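Local coordinates for protein uncharacterized esterase YxiM (Bacillus subtilis, PDB 2O14) that probably hydrolyses ester bonds, as a member of the GDSL lipolytic family, on a substrate not yet identified, at residues Leu274-Asp283 with Ser292-Leu302. Numbering follows the deposited sequence.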
loop_
_atom_site.group_PDB
_atom_site.type_symbol
_atom_site.label_atom_id
_atom_site.label_comp_id
_atom_site.label_asym_id
_atom_site.label_seq_id
_atom_site.Cartn_x
_atom_site.Cartn_y
_atom_site.Cartn_z
ATOM N N LEU A 274 -2.717 16.371 -2.435
ATOM C CA LEU A 274 -1.316 16.405 -2.021
ATOM C C LEU A 274 -1.222 16.739 -0.537
ATOM O O LEU A 274 -2.024 17.513 -0.016
ATOM C CB LEU A 274 -0.541 17.454 -2.819
ATOM C CG LEU A 274 -0.443 17.276 -4.335
ATOM C CD1 LEU A 274 0.314 18.452 -4.914
ATOM C CD2 LEU A 274 0.260 15.961 -4.675
ATOM N N SER A 275 -0.238 16.153 0.141
ATOM C CA SER A 275 -0.044 16.402 1.562
ATOM C C SER A 275 1.396 16.778 1.878
ATOM O O SER A 275 2.332 16.148 1.389
ATOM C CB SER A 275 -0.429 15.161 2.370
ATOM O OG SER A 275 -0.147 15.337 3.751
ATOM N N THR A 276 1.576 17.816 2.688
ATOM C CA THR A 276 2.914 18.232 3.086
ATOM C C THR A 276 3.279 17.330 4.260
ATOM O O THR A 276 2.574 17.295 5.268
ATOM C CB THR A 276 2.940 19.713 3.532
ATOM O OG1 THR A 276 1.970 19.920 4.568
ATOM C CG2 THR A 276 2.622 20.627 2.348
ATOM N N PRO A 277 4.371 16.561 4.137
ATOM C CA PRO A 277 4.738 15.678 5.248
ATOM C C PRO A 277 5.077 16.393 6.554
ATOM O O PRO A 277 5.731 17.441 6.554
ATOM C CB PRO A 277 5.909 14.868 4.682
ATOM C CG PRO A 277 6.491 15.763 3.631
ATOM C CD PRO A 277 5.279 16.387 2.989
ATOM N N GLN A 278 4.611 15.834 7.665
ATOM C CA GLN A 278 4.888 16.419 8.971
ATOM C C GLN A 278 6.387 16.371 9.238
ATOM O O GLN A 278 7.120 15.644 8.558
ATOM C CB GLN A 278 4.131 15.677 10.068
ATOM C CG GLN A 278 3.576 14.330 9.667
ATOM C CD GLN A 278 4.648 13.334 9.317
ATOM O OE1 GLN A 278 5.599 13.143 10.074
ATOM N NE2 GLN A 278 4.501 12.682 8.174
ATOM N N GLY A 279 6.839 17.149 10.220
ATOM C CA GLY A 279 8.257 17.191 10.538
ATOM C C GLY A 279 8.712 16.186 11.577
ATOM O O GLY A 279 8.071 15.153 11.785
ATOM N N ARG A 280 9.832 16.486 12.226
ATOM C CA ARG A 280 10.379 15.610 13.255
ATOM C C ARG A 280 9.766 15.922 14.619
ATOM O O ARG A 280 9.332 17.048 14.875
ATOM C CB ARG A 280 11.901 15.758 13.325
ATOM C CG ARG A 280 12.646 15.196 12.118
ATOM C CD ARG A 280 14.139 15.482 12.224
ATOM N NE ARG A 280 14.901 14.947 11.097
ATOM C CZ ARG A 280 15.120 13.652 10.882
ATOM N NH1 ARG A 280 14.634 12.745 11.720
ATOM N NH2 ARG A 280 15.831 13.264 9.831
ATOM N N ALA A 281 9.740 14.918 15.493
ATOM C CA ALA A 281 9.174 15.068 16.829
ATOM C C ALA A 281 9.878 16.131 17.672
ATOM O O ALA A 281 9.314 16.632 18.642
ATOM C CB ALA A 281 9.219 13.728 17.557
ATOM N N THR A 282 11.104 16.475 17.295
ATOM C CA THR A 282 11.889 17.451 18.041
ATOM C C THR A 282 11.999 18.841 17.412
ATOM O O THR A 282 12.844 19.641 17.819
ATOM C CB THR A 282 13.312 16.907 18.284
ATOM O OG1 THR A 282 13.877 16.484 17.039
ATOM C CG2 THR A 282 13.272 15.721 19.234
ATOM N N ASP A 283 11.152 19.135 16.429
ATOM C CA ASP A 283 11.181 20.445 15.783
ATOM C C ASP A 283 10.457 21.507 16.625
ATOM O O ASP A 283 9.596 22.240 16.130
ATOM C CB ASP A 283 10.550 20.373 14.389
ATOM C CG ASP A 283 11.359 19.522 13.419
ATOM O OD1 ASP A 283 12.528 19.194 13.726
ATOM O OD2 ASP A 283 10.822 19.193 12.339
ATOM N N SER A 292 8.070 23.148 11.276
ATOM C CA SER A 292 8.810 22.354 10.297
ATOM C C SER A 292 8.472 22.856 8.895
ATOM O O SER A 292 8.626 22.131 7.909
ATOM C CB SER A 292 8.411 20.880 10.411
ATOM O OG SER A 292 8.434 20.436 11.757
ATOM N N VAL A 293 8.026 24.107 8.819
ATOM C CA VAL A 293 7.614 24.729 7.562
ATOM C C VAL A 293 8.554 24.658 6.356
ATOM O O VAL A 293 8.107 24.842 5.223
ATOM C CB VAL A 293 7.239 26.221 7.783
ATOM C CG1 VAL A 293 6.055 26.317 8.738
ATOM C CG2 VAL A 293 8.438 26.997 8.330
ATOM N N ASN A 294 9.839 24.399 6.577
ATOM C CA ASN A 294 10.775 24.337 5.454
ATOM C C ASN A 294 11.320 22.943 5.164
ATOM O O ASN A 294 12.235 22.789 4.360
ATOM C CB ASN A 294 11.948 25.287 5.694
ATOM C CG ASN A 294 11.498 26.715 5.928
ATOM O OD1 ASN A 294 10.882 27.337 5.060
ATOM N ND2 ASN A 294 11.798 27.240 7.112
ATOM N N ARG A 295 10.757 21.931 5.811
ATOM C CA ARG A 295 11.220 20.563 5.607
ATOM C C ARG A 295 10.554 19.832 4.447
ATOM O O ARG A 295 9.477 20.210 3.983
ATOM C CB ARG A 295 10.996 19.724 6.870
ATOM C CG ARG A 295 11.947 19.980 8.022
ATOM C CD ARG A 295 11.722 18.916 9.081
ATOM N NE ARG A 295 12.599 19.046 10.240
ATOM C CZ ARG A 295 13.897 18.767 10.245
ATOM N NH1 ARG A 295 14.501 18.335 9.144
ATOM N NH2 ARG A 295 14.593 18.908 11.369
ATOM N N TRP A 296 11.227 18.781 3.987
ATOM C CA TRP A 296 10.725 17.909 2.936
ATOM C C TRP A 296 10.181 18.578 1.667
ATOM O O TRP A 296 9.130 18.175 1.168
ATOM C CB TRP A 296 9.630 17.028 3.538
ATOM C CG TRP A 296 9.846 16.669 4.997
ATOM C CD1 TRP A 296 8.897 16.654 5.980
ATOM C CD2 TRP A 296 11.060 16.201 5.609
ATOM N NE1 TRP A 296 9.439 16.199 7.162
ATOM C CE2 TRP A 296 10.763 15.915 6.963
ATOM C CE3 TRP A 296 12.367 15.991 5.145
ATOM C CZ2 TRP A 296 11.727 15.429 7.857
ATOM C CZ3 TRP A 296 13.327 15.505 6.035
ATOM C CH2 TRP A 296 12.999 15.230 7.376
ATOM N N TYR A 297 10.887 19.578 1.140
ATOM C CA TYR A 297 10.452 20.285 -0.073
ATOM C C TYR A 297 9.015 20.815 -0.013
ATOM O O TYR A 297 8.348 20.926 -1.045
ATOM C CB TYR A 297 10.569 19.389 -1.315
ATOM C CG TYR A 297 11.975 18.978 -1.699
ATOM C CD1 TYR A 297 13.071 19.797 -1.426
ATOM C CD2 TYR A 297 12.203 17.782 -2.381
ATOM C CE1 TYR A 297 14.358 19.430 -1.822
ATOM C CE2 TYR A 297 13.481 17.410 -2.784
ATOM C CZ TYR A 297 14.554 18.235 -2.502
ATOM O OH TYR A 297 15.821 17.858 -2.897
ATOM N N ARG A 298 8.541 21.147 1.185
ATOM C CA ARG A 298 7.183 21.664 1.358
ATOM C C ARG A 298 6.836 22.779 0.380
ATOM O O ARG A 298 5.722 22.836 -0.138
ATOM C CB ARG A 298 6.985 22.169 2.792
ATOM C CG ARG A 298 5.651 22.872 3.028
ATOM C CD ARG A 298 5.304 22.937 4.508
ATOM N NE ARG A 298 4.075 23.693 4.747
ATOM C CZ ARG A 298 3.999 25.019 4.744
ATOM N NH1 ARG A 298 5.082 25.748 4.520
ATOM N NH2 ARG A 298 2.836 25.617 4.950
ATOM N N ALA A 299 7.793 23.666 0.131
ATOM C CA ALA A 299 7.577 24.789 -0.774
ATOM C C ALA A 299 7.064 24.346 -2.150
ATOM O O ALA A 299 6.133 24.944 -2.697
ATOM C CB ALA A 299 8.875 25.585 -0.924
ATOM N N SER A 300 7.671 23.298 -2.701
ATOM C CA SER A 300 7.281 22.784 -4.011
ATOM C C SER A 300 5.913 22.130 -4.001
ATOM O O SER A 300 5.175 22.202 -4.985
ATOM C CB SER A 300 8.316 21.774 -4.517
ATOM O OG SER A 300 9.548 22.417 -4.785
ATOM N N ILE A 301 5.579 21.478 -2.892
ATOM C CA ILE A 301 4.286 20.820 -2.766
ATOM C C ILE A 301 3.164 21.865 -2.781
ATOM O O ILE A 301 2.127 21.662 -3.414
ATOM C CB ILE A 301 4.214 19.988 -1.462
ATOM C CG1 ILE A 301 5.312 18.922 -1.472
ATOM C CG2 ILE A 301 2.854 19.315 -1.340
ATOM C CD1 ILE A 301 5.414 18.127 -0.190
ATOM N N LEU A 302 3.373 22.984 -2.091
ATOM C CA LEU A 302 2.365 24.045 -2.054
ATOM C C LEU A 302 2.177 24.610 -3.461
ATOM O O LEU A 302 1.053 24.778 -3.933
ATOM C CB LEU A 302 2.798 25.167 -1.105
ATOM C CG LEU A 302 3.074 24.774 0.350
ATOM C CD1 LEU A 302 3.648 25.966 1.097
ATOM C CD2 LEU A 302 1.793 24.288 1.012
HETATM O O HOH W 1 17.274 17.413 10.674
#
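Three donors converge on Asp283 OD2: Ser292 OG on its anti lone pair at 2.8 Å, Arg295 NE at 2.8 Å on the syn side but 30° out of the carboxylate plane, and Arg280 N from above that plane. Arg295 makes a side-on, two-nitrogen salt bridge, its NH2 taking Asp283 OD1 at 3.1 Å, with carboxylate and guanidinium planes 15° apart. Extended from CG to NE, Arg295 carries its guanidinium past Gly279 to this acid. The Arg280 side chain crosses that of Arg295 at about a right angle, laying CD over one face of the Arg295 guanidinium, while a water accepts from Arg295 NH2. Without this carboxylate, as with an alanine here, Arg295 would probably lose its countercharge beside a second arginine, and Ser292 OG and Arg280 N their shared acceptor. Trp296 NE1 donates to Gln278 O at 2.8 Å from above the carbonyl plane, and Pro277 CG presses on Trp296 CB. Pro277 CD packs against Ile301 CD1 at 3.6 Å, where strand 271-275 enters the beta-alpha-beta crossover through helix 298-307. Arg280 NH1 hydrogen-bonds Thr340 OG1 near Asp339 and His342, two active-site residues assigned by similarity; the carboxylate-centred network is thus consistent with fixing a loop beside the predicted active site.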